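Local coordinates for protein phosphoribosylaminoimidazole carboxylase, ATPase subunit (Thermus thermophilus, PDB 3AW8) that probably catalyses the ATP-dependent joining of hydrogencarbonate to 5-aminoimidazole ribonucleotide, giving N5-carboxyaminoimidazole ribonucleotide in purine biosynthesis, and binds AMP, at residues 184-189 and 289-294; 194-199 and 279-284. One frame throughout, in Å; residues are numbered along the deposited sequence.

Interaction 1: 184-189 and 289-294; sequences LAVRGR and LPLGST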
loop_
_atom_site.group_PDB
_atom_site.type_symbol
_atom_site.label_atom_id
_atom_site.label_comp_id
_atom_site.label_asym_id
_atom_site.label_seq_id
_atom_site.Cartn_x
_atom_site.Cartn_y
_atom_site.Cartn_z
ATOM N N LEU A 184 -1.587 3.672 -19.695
ATOM C CA LEU A 184 -0.362 3.737 -18.919
ATOM C C LEU A 184 0.493 2.568 -19.392
ATOM O O LEU A 184 0.037 1.428 -19.420
ATOM C CB LEU A 184 -0.648 3.609 -17.415
ATOM C CG LEU A 184 -1.423 4.727 -16.713
ATOM C CD1 LEU A 184 -0.878 6.063 -17.159
ATOM C CD2 LEU A 184 -2.906 4.645 -17.036
ATOM N N ALA A 185 1.724 2.854 -19.789
ATOM C CA ALA A 185 2.627 1.812 -20.258
ATOM C C ALA A 185 3.926 1.896 -19.481
ATOM O O ALA A 185 4.262 2.940 -18.921
ATOM C CB ALA A 185 2.898 1.975 -21.756
ATOM N N VAL A 186 4.663 0.797 -19.447
ATOM C CA VAL A 186 5.918 0.787 -18.722
ATOM C C VAL A 186 6.984 -0.050 -19.416
ATOM O O VAL A 186 6.702 -1.099 -19.994
ATOM C CB VAL A 186 5.694 0.286 -17.273
ATOM C CG1 VAL A 186 4.700 -0.853 -17.268
ATOM C CG2 VAL A 186 7.013 -0.151 -16.655
ATOM N N ARG A 187 8.216 0.437 -19.362
ATOM C CA ARG A 187 9.335 -0.250 -19.972
ATOM C C ARG A 187 10.494 -0.259 -18.990
ATOM O O ARG A 187 10.981 0.797 -18.583
ATOM C CB ARG A 187 9.741 0.460 -21.268
ATOM C CG ARG A 187 10.898 -0.188 -22.023
ATOM C CD ARG A 187 11.090 0.462 -23.394
ATOM N NE ARG A 187 12.245 -0.083 -24.107
ATOM C CZ ARG A 187 13.508 0.259 -23.870
ATOM N NH1 ARG A 187 14.483 -0.300 -24.564
ATOM N NH2 ARG A 187 13.797 1.170 -22.951
ATOM N N GLY A 188 10.919 -1.460 -18.607
ATOM C CA GLY A 188 12.023 -1.605 -17.679
ATOM C C GLY A 188 13.370 -1.220 -18.266
ATOM O O GLY A 188 13.508 -0.981 -19.466
ATOM N N ARG A 189 14.374 -1.158 -17.402
ATOM C CA ARG A 189 15.720 -0.797 -17.812
ATOM C C ARG A 189 16.262 -1.919 -18.681
ATOM O O ARG A 189 17.140 -1.715 -19.522
ATOM C CB ARG A 189 16.597 -0.611 -16.573
ATOM C CG ARG A 189 17.899 0.111 -16.827
ATOM C CD ARG A 189 18.538 0.547 -15.520
ATOM N NE ARG A 189 18.928 -0.585 -14.687
ATOM C CZ ARG A 189 19.261 -0.489 -13.400
ATOM N NH1 ARG A 189 19.251 0.694 -12.788
ATOM N NH2 ARG A 189 19.612 -1.579 -12.723
ATOM N N LEU A 289 14.368 -4.274 -12.315
ATOM C CA LEU A 289 13.752 -5.475 -11.776
ATOM C C LEU A 289 12.640 -5.923 -12.709
ATOM O O LEU A 289 12.148 -5.142 -13.521
ATOM C CB LEU A 289 13.163 -5.193 -10.396
ATOM C CG LEU A 289 14.158 -4.841 -9.296
ATOM C CD1 LEU A 289 13.423 -4.219 -8.118
ATOM C CD2 LEU A 289 14.903 -6.089 -8.867
ATOM N N PRO A 290 12.247 -7.200 -12.623
ATOM C CA PRO A 290 11.175 -7.721 -13.473
ATOM C C PRO A 290 9.904 -6.906 -13.221
ATOM O O PRO A 290 9.575 -6.604 -12.078
ATOM C CB PRO A 290 11.031 -9.158 -12.992
ATOM C CG PRO A 290 12.435 -9.508 -12.569
ATOM C CD PRO A 290 12.864 -8.276 -11.828
ATOM N N LEU A 291 9.202 -6.532 -14.280
ATOM C CA LEU A 291 7.981 -5.760 -14.131
ATOM C C LEU A 291 6.893 -6.649 -13.561
ATOM O O LEU A 291 6.901 -7.858 -13.767
ATOM C CB LEU A 291 7.546 -5.202 -15.482
ATOM C CG LEU A 291 8.124 -3.844 -15.886
ATOM C CD1 LEU A 291 9.522 -3.643 -15.326
ATOM C CD2 LEU A 291 8.117 -3.751 -17.403
ATOM N N GLY A 292 5.961 -6.049 -12.835
ATOM C CA GLY A 292 4.884 -6.816 -12.248
ATOM C C GLY A 292 3.678 -6.845 -13.161
ATOM O O GLY A 292 3.527 -6.002 -14.052
ATOM N N SER A 293 2.817 -7.829 -12.938
ATOM C CA SER A 293 1.608 -7.992 -13.724
ATOM C C SER A 293 0.732 -6.744 -13.670
ATOM O O SER A 293 0.602 -6.102 -12.623
ATOM C CB SER A 293 0.820 -9.200 -13.212
ATOM O OG SER A 293 -0.416 -9.322 -13.895
ATOM N N THR A 294 0.131 -6.408 -14.806
ATOM C CA THR A 294 -0.740 -5.248 -14.896
ATOM C C THR A 294 -2.209 -5.664 -14.949
ATOM O O THR A 294 -3.093 -4.831 -15.151
ATOM C CB THR A 294 -0.422 -4.421 -16.143
ATOM O OG1 THR A 294 -0.360 -5.294 -17.276
ATOM C CG2 THR A 294 0.907 -3.702 -15.985
HETATM O O HOH W 1 13.298 -3.289 -15.377
#

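Interaction 2: 194-199 and 279-284; sequences AFYPLV and FENHLR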
loop_
_atom_site.group_PDB
_atom_site.type_symbol
_atom_site.label_atom_id
_atom_site.label_comp_id
_atom_site.label_asym_id
_atom_site.label_seq_id
_atom_site.Cartn_x
_atom_site.Cartn_y
_atom_site.Cartn_z
ATOM N N ALA A 194 5.251 -3.590 -20.506
ATOM C CA ALA A 194 3.969 -4.007 -19.948
ATOM C C ALA A 194 2.949 -2.912 -20.209
ATOM O O ALA A 194 3.321 -1.751 -20.360
ATOM C CB ALA A 194 4.110 -4.247 -18.457
ATOM N N PHE A 195 1.670 -3.272 -20.257
ATOM C CA PHE A 195 0.620 -2.292 -20.530
ATOM C C PHE A 195 -0.592 -2.499 -19.631
ATOM O O PHE A 195 -0.979 -3.639 -19.351
ATOM C CB PHE A 195 0.193 -2.393 -22.000
ATOM C CG PHE A 195 1.342 -2.305 -22.967
ATOM C CD1 PHE A 195 1.700 -1.088 -23.538
ATOM C CD2 PHE A 195 2.120 -3.427 -23.243
ATOM C CE1 PHE A 195 2.820 -0.992 -24.364
ATOM C CE2 PHE A 195 3.239 -3.336 -24.064
ATOM C CZ PHE A 195 3.592 -2.116 -24.625
ATOM N N TYR A 196 -1.184 -1.397 -19.176
ATOM C CA TYR A 196 -2.365 -1.448 -18.315
ATOM C C TYR A 196 -3.593 -1.354 -19.191
ATOM O O TYR A 196 -3.517 -0.903 -20.327
ATOM C CB TYR A 196 -2.386 -0.262 -17.331
ATOM C CG TYR A 196 -1.440 -0.397 -16.172
ATOM C CD1 TYR A 196 -1.825 -1.056 -15.001
ATOM C CD2 TYR A 196 -0.127 0.072 -16.265
ATOM C CE1 TYR A 196 -0.914 -1.253 -13.949
ATOM C CE2 TYR A 196 0.785 -0.121 -15.232
ATOM C CZ TYR A 196 0.390 -0.787 -14.082
ATOM O OH TYR A 196 1.320 -1.043 -13.110
ATOM N N PRO A 197 -4.749 -1.784 -18.678
ATOM C CA PRO A 197 -5.949 -1.684 -19.506
ATOM C C PRO A 197 -6.146 -0.209 -19.851
ATOM O O PRO A 197 -5.675 0.661 -19.122
ATOM C CB PRO A 197 -7.047 -2.196 -18.577
ATOM C CG PRO A 197 -6.322 -3.188 -17.723
ATOM C CD PRO A 197 -5.031 -2.483 -17.414
ATOM N N LEU A 198 -6.814 0.079 -20.961
ATOM C CA LEU A 198 -7.071 1.463 -21.317
ATOM C C LEU A 198 -7.917 1.986 -20.176
ATOM O O LEU A 198 -8.513 1.204 -19.443
ATOM C CB LEU A 198 -7.852 1.563 -22.635
ATOM C CG LEU A 198 -7.065 1.512 -23.950
ATOM C CD1 LEU A 198 -8.034 1.472 -25.114
ATOM C CD2 LEU A 198 -6.154 2.732 -24.067
ATOM N N VAL A 199 -7.973 3.301 -20.018
ATOM C CA VAL A 199 -8.752 3.892 -18.945
ATOM C C VAL A 199 -9.553 5.050 -19.520
ATOM O O VAL A 199 -9.046 5.803 -20.354
ATOM C CB VAL A 199 -7.820 4.417 -17.809
ATOM C CG1 VAL A 199 -8.639 5.089 -16.711
ATOM C CG2 VAL A 199 -7.008 3.270 -17.233
ATOM N N PHE A 279 2.921 2.907 -9.543
ATOM C CA PHE A 279 4.046 3.384 -8.747
ATOM C C PHE A 279 5.064 2.275 -8.517
ATOM O O PHE A 279 6.261 2.494 -8.657
ATOM C CB PHE A 279 3.556 3.956 -7.405
ATOM C CG PHE A 279 2.561 5.062 -7.560
ATOM C CD1 PHE A 279 2.940 6.279 -8.097
ATOM C CD2 PHE A 279 1.223 4.865 -7.228
ATOM C CE1 PHE A 279 2.001 7.287 -8.309
ATOM C CE2 PHE A 279 0.273 5.866 -7.436
ATOM C CZ PHE A 279 0.662 7.075 -7.977
ATOM N N GLU A 280 4.603 1.084 -8.156
ATOM C CA GLU A 280 5.548 0.005 -7.944
ATOM C C GLU A 280 6.242 -0.358 -9.264
ATOM O O GLU A 280 7.455 -0.576 -9.298
ATOM C CB GLU A 280 4.862 -1.233 -7.360
ATOM C CG GLU A 280 5.857 -2.381 -7.151
ATOM C CD GLU A 280 5.251 -3.640 -6.557
ATOM O OE1 GLU A 280 5.863 -4.714 -6.740
ATOM O OE2 GLU A 280 4.187 -3.567 -5.902
ATOM N N ASN A 281 5.480 -0.411 -10.352
ATOM C CA ASN A 281 6.059 -0.751 -11.648
ATOM C C ASN A 281 7.085 0.266 -12.129
ATOM O O ASN A 281 8.112 -0.106 -12.715
ATOM C CB ASN A 281 4.957 -0.923 -12.697
ATOM C CG ASN A 281 4.759 -2.376 -13.092
ATOM O OD1 ASN A 281 3.733 -2.742 -13.666
ATOM N ND2 ASN A 281 5.747 -3.209 -12.793
ATOM N N HIS A 282 6.815 1.544 -11.884
ATOM C CA HIS A 282 7.744 2.580 -12.292
ATOM C C HIS A 282 9.053 2.305 -11.583
ATOM O O HIS A 282 10.124 2.364 -12.182
ATOM C CB HIS A 282 7.239 3.962 -11.895
ATOM C CG HIS A 282 8.165 5.074 -12.286
ATOM N ND1 HIS A 282 8.221 5.580 -13.565
ATOM C CD2 HIS A 282 9.087 5.761 -11.569
ATOM C CE1 HIS A 282 9.135 6.532 -13.621
ATOM N NE2 HIS A 282 9.676 6.661 -12.423
ATOM N N LEU A 283 8.945 1.996 -10.295
ATOM C CA LEU A 283 10.101 1.708 -9.464
ATOM C C LEU A 283 10.826 0.462 -9.967
ATOM O O LEU A 283 12.055 0.453 -10.077
ATOM C CB LEU A 283 9.656 1.517 -8.005
ATOM C CG LEU A 283 9.965 2.586 -6.942
ATOM C CD1 LEU A 283 10.081 3.965 -7.552
ATOM C CD2 LEU A 283 8.863 2.547 -5.885
ATOM N N ARG A 284 10.069 -0.584 -10.273
ATOM C CA ARG A 284 10.672 -1.818 -10.759
ATOM C C ARG A 284 11.398 -1.555 -12.075
ATOM O O ARG A 284 12.521 -2.029 -12.283
ATOM C CB ARG A 284 9.598 -2.908 -10.911
ATOM C CG ARG A 284 9.117 -3.417 -9.555
ATOM C CD ARG A 284 7.770 -4.134 -9.585
ATOM N NE ARG A 284 7.879 -5.528 -9.999
ATOM C CZ ARG A 284 7.017 -6.485 -9.663
ATOM N NH1 ARG A 284 5.968 -6.219 -8.895
ATOM N NH2 ARG A 284 7.201 -7.715 -10.110
#

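Interaction 1: 184-189 and 289-294
Val-186 and Leu-291 meet tip to tip, the CG2 methyl of Val-186 lying 3.8 Å from CD2 of Leu-291. A chi1 of 40° puts the valine's CG1 between the backbone N and the carbonyl carbon, which leaves CG2 anti to N and facing Leu-291; from there CG2 also reaches the branch carbon of Leu-291, at 3.9 Å from CG. The two leucine methyls then spread over the backbone at the end of strand 179-187: CD2 is 3.8 Å from Gly-188 N, and CD1 is 4.0 Å from Gly-188 CA. With no side chain at Gly-188, the leucine can lie against the main chain itself. All three residues are buried, and this is the close-packed part. Ala-194 of the adjoining strand and Ala-285 of helix 278-287 also pack on Val-186, while Leu-291 leans on Asn-281, so the loop after the helix packs on the end of this ATP-grasp strand, beside the helix itself. Leu-289 and Pro-290 meet Leu-316 and Lys-317 of the second subunit.

Past Gly-188 the packing gives way to a looser, wetter side where Arg-189 is exposed. Here a water lies 2.9 Å from Leu-289 O, a possible bond, and accepts weakly from Arg-189 N. The direct contact between the segments is therefore apolar, and this water can offer at most a weak polar link.

Interaction 2: 194-199 and 279-284
Tyr-196 and Asn-281 run past each other in opposite directions, the phenol reaching toward helix 278-287 and the asparagine reaching back toward the strand. Their ring and amide planes are turned 72° apart. The phenol end does the touching: OH lies 3.7 Å from Asn-281 CB and 3.0 Å from the atom modelled as Asn-281 OD1. That amide is probably turned over in the model, so the identity of the nearer terminal atom is doubtful. A chi1 of -76° sets the tyrosine ring beside its own backbone N, anti to the carbonyl carbon, and aims OH at the first turns of the helix.

This is a helix packed on the large antiparallel sheet of the ATP-grasp fold, where strand 193-204 runs beside strand 179-187. Thr-276 O, just ahead of the helix, is the main acceptor for the buried hydroxyl of Tyr-196, with Ser-277 O a weak second. One turn along from Glu-280, Arg-284 makes a salt bridge within the helix, NH1 standing 2.6 Å from Glu-280 OE1, though the hydrogen bond in it is bent to 126° and weak.

Overall arrangement
The two interactions have centres about 6 Å apart, and both are buried contacts against neighbouring strands of one sheet, 179-187 and 193-204. Along the chain, interaction 2 is nested within the loop closed by interaction 1. Interaction 2 uses helix 278-287 and interaction 1 the loop that follows it, tied together by a probable hydrogen bond from Arg-284 NE to Pro-290 O, 2.9 Å apart. A second probable tie, Thr-294 OG1 to Phe-195 O at 2.7 Å, joins loop to strand. Interaction 1 is aliphatic with a wetter margin; interaction 2, closer to the chain's centre, brings polar side-chain ends together. The second subunit reaches more residues of interaction 1 and, in interaction 2, Arg-284. Both lie away from the AMP pocket.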